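Local atomic coordinates of aminoglycoside N(3)-acetyltransferase III (Serratia marcescens, PDB entry 7LAO), a protein that acetylates the 3-amino group of 2-deoxystreptamine aminoglycosides such as gentamicin with acetyl-CoA, conferring resistance to these antibiotics. Residues A11-G15 with L16-P20; W63-P67 with Y68-L72; G220-A224 with V225-A229; D255-S258 with F259-Y263. All blocks are in the same frame, centred on the assembly; numbering follows the deposited sequence.

Contact 1: residues A11-G15 with L16-P20; sequences ADLHG and LGVRP
A Schellman motif ends helix 6-16, and the side chains of His14 and Arg19 stack beside it. Gly17 leaves the helix with a positive phi of 117°, and the two bonds of the motif run back into the last turn: Val18 N to Leu13 O at 3.0 Å, and Gly17 N to His14 O at 2.9 Å, the latter from above the carbonyl plane. Gly17 N adds only a weak bond to Leu13 O. The second donor to His14 O is Arg19 NH1, at 2.7 Å with an N-H...O angle of 161°, and the oxygen lies in the guanidinium plane. NH1 bonds Val18 O as well, so two carbonyls fix the rotation of the guanidinium. His14 CG stands anti to the backbone N, which carries the imidazole under Arg19; the planes are 7° apart, with centres separated by 3.6 Å. On the inner side, Leu13 CB meets Val18 CG2 at 4.2 Å, and both side chains pack on Ala50 of helix 40-51, while Leu16 faces the sheet through Leu159 and Val243. At the guanidinium edge, in its plane, a water accepts from Arg19 NH2 at 2.9 Å and donates to His14 O.

Contact 2: residues W63-P67 with Y68-L72; sequences WDRSP and YEETL
Thr71 meets Pro67 through a chi1 of 69°, which sets OG1 between its own backbone N and carbonyl carbon and turns it onto Pro67 O. Glu70, three residues after Pro67, has CG anti to its carbonyl carbon and then bends at chi2 (87°), folding the carboxylate back over the Pro67 backbone. The Thr71 hydroxyl donates to Pro67 O over 2.7 Å, tilted only 19° from the carbonyl plane. The same rotation brings the methyl, Thr71 CG2, to 4.0 Å from Pro67 CB, so hydroxyl and methyl both engage the proline. Thr71 OG1 is held a second time, by Glu189 N of strand 185-192. Glu70 OE1 comes to 3.2 Å from Pro67 CA, a contact of carboxylate oxygen with backbone. Its other oxygen, Glu70 OE2, stands 4.3 Å from Arg65 NH2, too far for a salt bridge, though the opposite charges probably attract weakly. Ser66 OG, which is hydrogen-bonded to Asp119, touches Tyr68 CB at 3.7 Å. Pro67 packs on Trp85, Met190 and Trp201, and Tyr68 meets Tyr188 and lies beside a bound buffer molecule. Thr71 OG1 thus bonds back to the carbonyl four residues earlier, closing one turn of helical backbone (68-70) that lacks the regular helical bonds, in the long loop between strand 56-60 and helix 102-108, laid against the two-stranded sheet 185-192/200-207.

Contact 3: residues G220-A224 with V225-A229; sequences GKPDA and VETIA
Asp223 and Glu226 cross at about a right angle, their carboxylate planes 70° apart, and the first reaches the backbone of the second. Asp223 OD1 accepts from Glu226 N at 2.9 Å; the N-H...O angle of 167° is nearly straight, although the donor stands above the carboxylate plane. A chi1 of 75° makes this possible, placing Asp223 CG between its backbone N and carbonyl carbon. The other oxygen, Asp223 OD2, rests 3.5 Å from Val225 CB, the two side chains running alongside each other in the same direction. This is the N-cap of helix 224-233: Asp223 immediately precedes the first turn, and its carboxylate occupies an amide that has no helical carbonyl before it. The helix end would be expected to stabilise its negative charge, whereas Glu226 OE2, 4.3 Å from Asp223 OD1, should oppose it. Glu226 itself is extended, with CD 4.0 Å from Pro222 CB, and has a long, weak ion pair with Lys230. Thr227 OG1 and N both donate to Asp223 O, at 2.8 Å and 3.0 Å, from opposite faces of the carbonyl plane. Pro222 CB lies 3.7 Å from Thr227 OG1, the two side chains crossing obliquely. Inward, Val225 packs on Leu171 and His172 of helix 170-177, and Ala224 CB faces Ile228 CD1 at 4.4 Å.

Contact 4: residues D255-S258 with F259-Y263; sequences DIVS and FGVTY
Ser258 and Thr262 are joined one turn apart on helix 253-268, the C-terminal helix, where regular i to i+4 bonding is supplemented by a side chain. Thr262 has a chi1 of -57°, which puts OG1 anti to the carbonyl carbon and beside its own N, directed back along the helix. From there OG1 donates to Ser258 O at 2.9 Å, from above the carbonyl plane, while Thr262 N reaches the same oxygen at 3.0 Å with a straight N-H...O angle of 170°. Two donors from one residue therefore grip a single carbonyl. Phe259 CG is anti to the backbone N (chi1 176°), and this swings the ring off the helix toward helix 224-233, where it packs on Ile228 and meets Tyr232 edge-to-face; its CB stays close to Asp255 O, 3.4 Å away. Asp255 carries its carboxylate to Arg237, as a salt bridge, and to Tyr232 OH. Gly260 presents only backbone on the buried side, and its N bonds Ile256 O at 2.9 Å. Val257 and Val261 both set CG1 anti to N and lie along one ridge of the helix, touching helix 170-177 through Tyr173 and Ile177 respectively. Between them, Val257 CG1 and Val261 CG2 approach to 4.5 Å, and Val261 CG2 sits closer still to a backbone oxygen, 3.3 Å from Val257 O.

Contacts 3 and 4 lie on the same side of the chain's centre and touch, helix 224-233 packing on helix 253-268: Ile228 CG2 meets Gly260 CA at 3.6 Å. Contacts 1 and 2 lie on opposite sides of that centre, their own centres about 36 Å apart. All four are partly buried: in contact 1 Leu13, Leu16 and Val18 are buried and His14 exposed, and in contact 4 Thr262 is exposed. Their chemistry follows position: contact 1 closes a helix with an arginine on carbonyls, contact 3 opens one with a carboxylate on an amide, and contact 4 is mid-helix. Contact 2, in a loop, relies on one threonine hydroxyl; in contacts 3 and 4 threonine doubles an existing backbone bond.

Contact 1: residues A11-G15 with L16-P20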
loop_
_atom_site.group_PDB
_atom_site.type_symbol
_atom_site.label_atom_id
_atom_site.label_comp_id
_atom_site.label_asym_id
_atom_site.label_seq_id
_atom_site.Cartn_x
_atom_site.Cartn_y
_atom_site.Cartn_z
ATOM N N ALA A 11 17.978 -14.673 -2.790
ATOM C CA ALA A 11 19.233 -14.344 -2.124
ATOM C C ALA A 11 19.358 -12.846 -1.868
ATOM O O ALA A 11 19.715 -12.442 -0.755
ATOM C CB ALA A 11 20.417 -14.840 -2.940
ATOM N N ASP A 12 19.007 -12.006 -2.854
ATOM C CA ASP A 12 19.065 -10.552 -2.627
ATOM C C ASP A 12 18.123 -10.112 -1.489
ATOM O O ASP A 12 18.480 -9.269 -0.657
ATOM C CB ASP A 12 18.709 -9.791 -3.914
ATOM C CG ASP A 12 19.693 -10.068 -5.089
ATOM O OD1 ASP A 12 20.833 -10.518 -4.819
ATOM O OD2 ASP A 12 19.311 -9.795 -6.258
ATOM N N LEU A 13 16.893 -10.644 -1.462
ATOM C CA LEU A 13 15.954 -10.349 -0.389
ATOM C C LEU A 13 16.530 -10.717 0.973
ATOM O O LEU A 13 16.438 -9.944 1.942
ATOM C CB LEU A 13 14.661 -11.135 -0.651
ATOM C CG LEU A 13 13.914 -10.598 -1.870
ATOM C CD1 LEU A 13 12.724 -11.599 -2.202
ATOM C CD2 LEU A 13 13.411 -9.159 -1.642
ATOM N N HIS A 14 17.088 -11.917 1.080
ATOM C CA HIS A 14 17.699 -12.315 2.344
ATOM C C HIS A 14 18.827 -11.374 2.728
ATOM O O HIS A 14 18.936 -10.956 3.884
ATOM C CB HIS A 14 18.215 -13.743 2.226
ATOM C CG HIS A 14 18.625 -14.333 3.527
ATOM N ND1 HIS A 14 19.912 -14.245 4.015
ATOM C CD2 HIS A 14 17.900 -14.973 4.480
ATOM C CE1 HIS A 14 19.972 -14.840 5.195
ATOM N NE2 HIS A 14 18.765 -15.290 5.500
ATOM N N GLY A 15 19.664 -11.000 1.759
ATOM C CA GLY A 15 20.745 -10.095 2.058
ATOM C C GLY A 15 20.244 -8.736 2.483
ATOM O O GLY A 15 20.946 -8.005 3.178
ATOM N N LEU A 16 19.032 -8.375 2.077
ATOM C CA LEU A 16 18.487 -7.079 2.471
ATOM C C LEU A 16 17.864 -7.129 3.852
ATOM O O LEU A 16 17.548 -6.082 4.452
ATOM C CB LEU A 16 17.474 -6.614 1.423
ATOM C CG LEU A 16 16.867 -5.232 1.499
ATOM C CD1 LEU A 16 17.934 -4.104 1.278
ATOM C CD2 LEU A 16 15.724 -5.149 0.522
ATOM N N GLY A 17 17.688 -8.330 4.381
ATOM C CA GLY A 17 17.158 -8.499 5.718
ATOM C C GLY A 17 15.834 -9.227 5.791
ATOM O O GLY A 17 15.343 -9.435 6.908
ATOM N N VAL A 18 15.222 -9.635 4.676
ATOM C CA VAL A 18 13.971 -10.389 4.753
ATOM C C VAL A 18 14.256 -11.762 5.353
ATOM O O VAL A 18 15.261 -12.404 5.019
ATOM C CB VAL A 18 13.329 -10.524 3.357
ATOM C CG1 VAL A 18 11.975 -11.364 3.417
ATOM C CG2 VAL A 18 13.099 -9.125 2.714
ATOM N N ARG A 19 13.371 -12.226 6.242
ATOM C CA ARG A 19 13.585 -13.476 6.965
ATOM C C ARG A 19 12.315 -14.314 6.957
ATOM O O ARG A 19 11.209 -13.768 6.855
ATOM C CB ARG A 19 14.006 -13.220 8.423
ATOM C CG ARG A 19 15.409 -12.672 8.606
ATOM C CD ARG A 19 16.426 -13.671 8.042
ATOM N NE ARG A 19 17.787 -13.190 8.154
ATOM C CZ ARG A 19 18.429 -12.462 7.229
ATOM N NH1 ARG A 19 17.831 -12.092 6.091
ATOM N NH2 ARG A 19 19.686 -12.079 7.461
ATOM N N PRO A 20 12.451 -15.649 7.033
ATOM C CA PRO A 20 11.274 -16.511 7.206
ATOM C C PRO A 20 10.383 -16.096 8.380
ATOM O O PRO A 20 10.848 -15.815 9.494
ATOM C CB PRO A 20 11.887 -17.905 7.421
ATOM C CG PRO A 20 13.154 -17.866 6.679
ATOM C CD PRO A 20 13.681 -16.435 6.842
HETATM O O HOH W 1 21.024 -10.066 5.864
#

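Contact 2: residues W63-P67 with Y68-L72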
loop_
_atom_site.group_PDB
_atom_site.type_symbol
_atom_site.label_atom_id
_atom_site.label_comp_id
_atom_site.label_asym_id
_atom_site.label_seq_id
_atom_site.Cartn_x
_atom_site.Cartn_y
_atom_site.Cartn_z
ATOM N N TRP A 63 -7.710 -0.259 -7.314
ATOM C CA TRP A 63 -8.617 -0.701 -8.368
ATOM C C TRP A 63 -8.382 0.149 -9.610
ATOM O O TRP A 63 -8.330 1.378 -9.509
ATOM C CB TRP A 63 -10.066 -0.568 -7.865
ATOM C CG TRP A 63 -11.179 -1.091 -8.777
ATOM C CD1 TRP A 63 -11.065 -1.985 -9.797
ATOM C CD2 TRP A 63 -12.558 -0.710 -8.723
ATOM N NE1 TRP A 63 -12.305 -2.207 -10.382
ATOM C CE2 TRP A 63 -13.237 -1.432 -9.737
ATOM C CE3 TRP A 63 -13.290 0.163 -7.908
ATOM C CZ2 TRP A 63 -14.601 -1.297 -9.963
ATOM C CZ3 TRP A 63 -14.649 0.290 -8.125
ATOM C CH2 TRP A 63 -15.293 -0.436 -9.148
ATOM N N ASP A 64 -8.292 -0.497 -10.781
ATOM C CA ASP A 64 -8.065 0.230 -12.024
ATOM C C ASP A 64 -9.297 0.981 -12.529
ATOM O O ASP A 64 -9.169 1.739 -13.497
ATOM C CB ASP A 64 -7.532 -0.732 -13.110
ATOM C CG ASP A 64 -8.539 -1.818 -13.518
ATOM O OD1 ASP A 64 -8.526 -2.203 -14.701
ATOM O OD2 ASP A 64 -9.347 -2.285 -12.681
ATOM N N ARG A 65 -10.474 0.814 -11.899
ATOM C CA ARG A 65 -11.691 1.542 -12.268
ATOM C C ARG A 65 -12.337 2.198 -11.044
ATOM O O ARG A 65 -13.567 2.262 -10.918
ATOM C CB ARG A 65 -12.699 0.623 -12.969
ATOM C CG ARG A 65 -12.239 0.081 -14.323
ATOM C CD ARG A 65 -11.993 1.189 -15.337
ATOM N NE ARG A 65 -12.872 2.330 -15.098
ATOM C CZ ARG A 65 -12.547 3.599 -15.326
ATOM N NH1 ARG A 65 -11.352 3.912 -15.821
ATOM N NH2 ARG A 65 -13.425 4.558 -15.060
ATOM N N SER A 66 -11.536 2.691 -10.128
ATOM C CA SER A 66 -12.101 3.350 -8.964
ATOM C C SER A 66 -12.660 4.714 -9.367
ATOM O O SER A 66 -12.035 5.417 -10.160
ATOM C CB SER A 66 -11.042 3.496 -7.884
ATOM O OG SER A 66 -11.372 4.505 -6.956
ATOM N N PRO A 67 -13.870 5.089 -8.891
ATOM C CA PRO A 67 -14.427 6.420 -9.194
ATOM C C PRO A 67 -14.081 7.463 -8.137
ATOM O O PRO A 67 -14.941 8.229 -7.683
ATOM C CB PRO A 67 -15.940 6.138 -9.231
ATOM C CG PRO A 67 -16.118 5.075 -8.230
ATOM C CD PRO A 67 -14.872 4.215 -8.268
ATOM N N TYR A 68 -12.798 7.506 -7.740
ATOM C CA TYR A 68 -12.359 8.401 -6.674
ATOM C C TYR A 68 -12.492 9.864 -7.083
ATOM O O TYR A 68 -13.122 10.665 -6.384
ATOM C CB TYR A 68 -10.910 8.090 -6.286
ATOM C CG TYR A 68 -10.337 9.045 -5.254
ATOM C CD1 TYR A 68 -10.629 8.889 -3.898
ATOM C CD2 TYR A 68 -9.507 10.113 -5.634
ATOM C CE1 TYR A 68 -10.101 9.757 -2.938
ATOM C CE2 TYR A 68 -8.978 10.993 -4.683
ATOM C CZ TYR A 68 -9.269 10.806 -3.336
ATOM O OH TYR A 68 -8.760 11.670 -2.378
ATOM N N GLU A 69 -11.878 10.247 -8.197
ATOM C CA GLU A 69 -11.915 11.660 -8.554
ATOM C C GLU A 69 -13.282 12.034 -9.111
ATOM O O GLU A 69 -13.785 13.138 -8.864
ATOM C CB GLU A 69 -10.793 11.990 -9.536
ATOM C CG GLU A 69 -10.093 13.316 -9.240
ATOM C CD GLU A 69 -10.834 14.526 -9.820
ATOM O OE1 GLU A 69 -11.904 14.341 -10.446
ATOM O OE2 GLU A 69 -10.339 15.663 -9.657
ATOM N N GLU A 70 -13.916 11.105 -9.823
ATOM C CA GLU A 70 -15.232 11.350 -10.395
ATOM C C GLU A 70 -16.289 11.620 -9.332
ATOM O O GLU A 70 -17.352 12.164 -9.655
ATOM C CB GLU A 70 -15.645 10.158 -11.262
ATOM C CG GLU A 70 -14.691 9.856 -12.413
ATOM C CD GLU A 70 -13.543 8.936 -12.019
ATOM O OE1 GLU A 70 -13.217 8.854 -10.811
ATOM O OE2 GLU A 70 -12.965 8.291 -12.926
ATOM N N THR A 71 -16.007 11.276 -8.071
ATOM C CA THR A 71 -16.938 11.441 -6.961
ATOM C C THR A 71 -16.346 12.282 -5.838
ATOM O O THR A 71 -16.889 12.285 -4.725
ATOM C CB THR A 71 -17.375 10.080 -6.404
ATOM O OG1 THR A 71 -16.279 9.440 -5.740
ATOM C CG2 THR A 71 -17.887 9.162 -7.523
ATOM N N LEU A 72 -15.254 13.003 -6.110
ATOM C CA LEU A 72 -14.420 13.584 -5.060
ATOM C C LEU A 72 -14.978 14.903 -4.549
ATOM O O LEU A 72 -15.149 15.858 -5.315
ATOM C CB LEU A 72 -12.995 13.813 -5.563
ATOM C CG LEU A 72 -12.092 14.557 -4.568
ATOM C CD1 LEU A 72 -11.853 13.726 -3.314
ATOM C CD2 LEU A 72 -10.760 14.991 -5.198
#

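Contact 3: residues G220-A224 with V225-A229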
loop_
_atom_site.group_PDB
_atom_site.type_symbol
_atom_site.label_atom_id
_atom_site.label_comp_id
_atom_site.label_asym_id
_atom_site.label_seq_id
_atom_site.Cartn_x
_atom_site.Cartn_y
_atom_site.Cartn_z
ATOM N N GLY A 220 4.350 19.130 -7.372
ATOM C CA GLY A 220 5.769 19.260 -7.597
ATOM C C GLY A 220 6.611 19.351 -6.346
ATOM O O GLY A 220 7.842 19.414 -6.450
ATOM N N LYS A 221 5.998 19.358 -5.166
ATOM C CA LYS A 221 6.755 19.448 -3.934
ATOM C C LYS A 221 6.481 18.226 -3.076
ATOM O O LYS A 221 5.413 17.620 -3.173
ATOM C CB LYS A 221 6.396 20.716 -3.156
ATOM C CG LYS A 221 6.447 21.953 -4.005
ATOM C CD LYS A 221 5.772 23.134 -3.338
ATOM C CE LYS A 221 6.705 23.876 -2.385
ATOM N NZ LYS A 221 6.454 25.360 -2.415
ATOM N N PRO A 222 7.428 17.831 -2.242
ATOM C CA PRO A 222 7.266 16.565 -1.531
ATOM C C PRO A 222 6.027 16.556 -0.647
ATOM O O PRO A 222 5.650 17.557 -0.036
ATOM C CB PRO A 222 8.568 16.437 -0.729
ATOM C CG PRO A 222 9.215 17.788 -0.801
ATOM C CD PRO A 222 8.781 18.387 -2.083
ATOM N N ASP A 223 5.358 15.418 -0.645
ATOM C CA ASP A 223 4.268 15.217 0.283
ATOM C C ASP A 223 4.842 14.810 1.633
ATOM O O ASP A 223 6.054 14.750 1.836
ATOM C CB ASP A 223 3.286 14.179 -0.266
ATOM C CG ASP A 223 3.809 12.736 -0.176
ATOM O OD1 ASP A 223 5.032 12.480 -0.247
ATOM O OD2 ASP A 223 2.957 11.843 -0.019
ATOM N N ALA A 224 3.960 14.520 2.577
ATOM C CA ALA A 224 4.423 14.199 3.920
ATOM C C ALA A 224 5.110 12.844 3.962
ATOM O O ALA A 224 6.077 12.651 4.718
ATOM C CB ALA A 224 3.256 14.217 4.895
ATOM N N VAL A 225 4.586 11.881 3.197
ATOM C CA VAL A 225 5.186 10.555 3.172
ATOM C C VAL A 225 6.659 10.665 2.782
ATOM O O VAL A 225 7.546 10.246 3.534
ATOM C CB VAL A 225 4.390 9.631 2.233
ATOM C CG1 VAL A 225 5.114 8.326 2.026
ATOM C CG2 VAL A 225 2.984 9.374 2.860
ATOM N N GLU A 226 6.932 11.325 1.654
ATOM C CA GLU A 226 8.298 11.501 1.191
ATOM C C GLU A 226 9.124 12.297 2.199
ATOM O O GLU A 226 10.270 11.937 2.504
ATOM C CB GLU A 226 8.277 12.203 -0.166
ATOM C CG GLU A 226 9.635 12.453 -0.731
ATOM C CD GLU A 226 9.590 12.837 -2.210
ATOM O OE1 GLU A 226 10.664 13.054 -2.781
ATOM O OE2 GLU A 226 8.492 12.921 -2.802
ATOM N N THR A 227 8.562 13.391 2.714
ATOM C CA THR A 227 9.316 14.209 3.657
ATOM C C THR A 227 9.730 13.364 4.860
ATOM O O THR A 227 10.902 13.345 5.248
ATOM C CB THR A 227 8.471 15.427 4.078
ATOM O OG1 THR A 227 8.179 16.216 2.920
ATOM C CG2 THR A 227 9.209 16.330 5.083
ATOM N N ILE A 228 8.797 12.579 5.396
ATOM C CA ILE A 228 9.053 11.825 6.618
ATOM C C ILE A 228 10.028 10.679 6.367
ATOM O O ILE A 228 10.947 10.445 7.165
ATOM C CB ILE A 228 7.732 11.314 7.213
ATOM C CG1 ILE A 228 6.924 12.496 7.765
ATOM C CG2 ILE A 228 8.018 10.340 8.334
ATOM C CD1 ILE A 228 5.481 12.156 8.022
ATOM N N ALA A 229 9.850 9.957 5.251
ATOM C CA ALA A 229 10.737 8.846 4.943
ATOM C C ALA A 229 12.158 9.320 4.765
ATOM O O ALA A 229 13.096 8.680 5.253
ATOM C CB ALA A 229 10.265 8.115 3.678
#

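Contact 4: residues D255-S258 with F259-Y263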
loop_
_atom_site.group_PDB
_atom_site.type_symbol
_atom_site.label_atom_id
_atom_site.label_comp_id
_atom_site.label_asym_id
_atom_site.label_seq_id
_atom_site.Cartn_x
_atom_site.Cartn_y
_atom_site.Cartn_z
ATOM N N ASP A 255 8.483 1.233 13.603
ATOM C CA ASP A 255 9.480 2.261 13.896
ATOM C C ASP A 255 9.313 3.477 12.994
ATOM O O ASP A 255 9.321 4.616 13.479
ATOM C CB ASP A 255 10.873 1.674 13.765
ATOM C CG ASP A 255 11.908 2.500 14.559
ATOM O OD1 ASP A 255 12.815 3.029 13.953
ATOM O OD2 ASP A 255 11.756 2.662 15.767
ATOM N N ILE A 256 9.030 3.266 11.713
ATOM C CA ILE A 256 8.887 4.423 10.842
ATOM C C ILE A 256 7.573 5.135 11.087
ATOM O O ILE A 256 7.479 6.367 10.914
ATOM C CB ILE A 256 9.055 4.030 9.369
ATOM C CG1 ILE A 256 9.443 5.274 8.573
ATOM C CG2 ILE A 256 7.739 3.283 8.819
ATOM C CD1 ILE A 256 9.908 4.942 7.171
ATOM N N VAL A 257 6.537 4.400 11.516
ATOM C CA VAL A 257 5.295 5.045 11.882
ATOM C C VAL A 257 5.499 5.858 13.159
ATOM O O VAL A 257 5.030 6.994 13.272
ATOM C CB VAL A 257 4.184 3.981 12.026
ATOM C CG1 VAL A 257 2.992 4.509 12.856
ATOM C CG2 VAL A 257 3.730 3.571 10.641
ATOM N N SER A 258 6.182 5.286 14.147
ATOM C CA SER A 258 6.423 6.028 15.399
ATOM C C SER A 258 7.263 7.286 15.129
ATOM O O SER A 258 6.945 8.387 15.601
ATOM C CB SER A 258 7.134 5.113 16.384
ATOM O OG SER A 258 7.434 5.824 17.564
ATOM N N PHE A 259 8.293 7.140 14.279
ATOM C CA PHE A 259 9.062 8.301 13.858
ATOM C C PHE A 259 8.163 9.330 13.202
ATOM O O PHE A 259 8.259 10.524 13.482
ATOM C CB PHE A 259 10.163 7.892 12.875
ATOM C CG PHE A 259 10.929 9.072 12.348
ATOM C CD1 PHE A 259 10.545 9.742 11.188
ATOM C CD2 PHE A 259 12.013 9.572 13.083
ATOM C CE1 PHE A 259 11.322 10.899 10.762
ATOM C CE2 PHE A 259 12.744 10.663 12.627
ATOM C CZ PHE A 259 12.381 11.311 11.488
ATOM N N GLY A 260 7.307 8.882 12.295
ATOM C CA GLY A 260 6.451 9.798 11.566
ATOM C C GLY A 260 5.504 10.560 12.484
ATOM O O GLY A 260 5.277 11.759 12.292
ATOM N N VAL A 261 4.969 9.888 13.507
ATOM C CA VAL A 261 4.076 10.578 14.439
ATOM C C VAL A 261 4.869 11.628 15.226
ATOM O O VAL A 261 4.430 12.771 15.381
ATOM C CB VAL A 261 3.362 9.553 15.360
ATOM C CG1 VAL A 261 2.485 10.252 16.432
ATOM C CG2 VAL A 261 2.466 8.628 14.564
ATOM N N THR A 262 6.063 11.255 15.694
ATOM C CA THR A 262 6.947 12.172 16.405
ATOM C C THR A 262 7.311 13.374 15.534
ATOM O O THR A 262 7.251 14.523 15.977
ATOM C CB THR A 262 8.225 11.415 16.804
ATOM O OG1 THR A 262 7.875 10.276 17.596
ATOM C CG2 THR A 262 9.197 12.312 17.581
ATOM N N TYR A 263 7.763 13.099 14.306
ATOM C CA TYR A 263 8.073 14.138 13.329
ATOM C C TYR A 263 6.905 15.096 13.159
ATOM O O TYR A 263 7.076 16.319 13.202
ATOM C CB TYR A 263 8.417 13.479 11.965
ATOM C CG TYR A 263 8.873 14.503 10.916
ATOM C CD1 TYR A 263 10.220 14.813 10.767
ATOM C CD2 TYR A 263 7.951 15.191 10.116
ATOM C CE1 TYR A 263 10.673 15.776 9.823
ATOM C CE2 TYR A 263 8.392 16.166 9.175
ATOM C CZ TYR A 263 9.748 16.443 9.038
ATOM O OH TYR A 263 10.167 17.387 8.126
#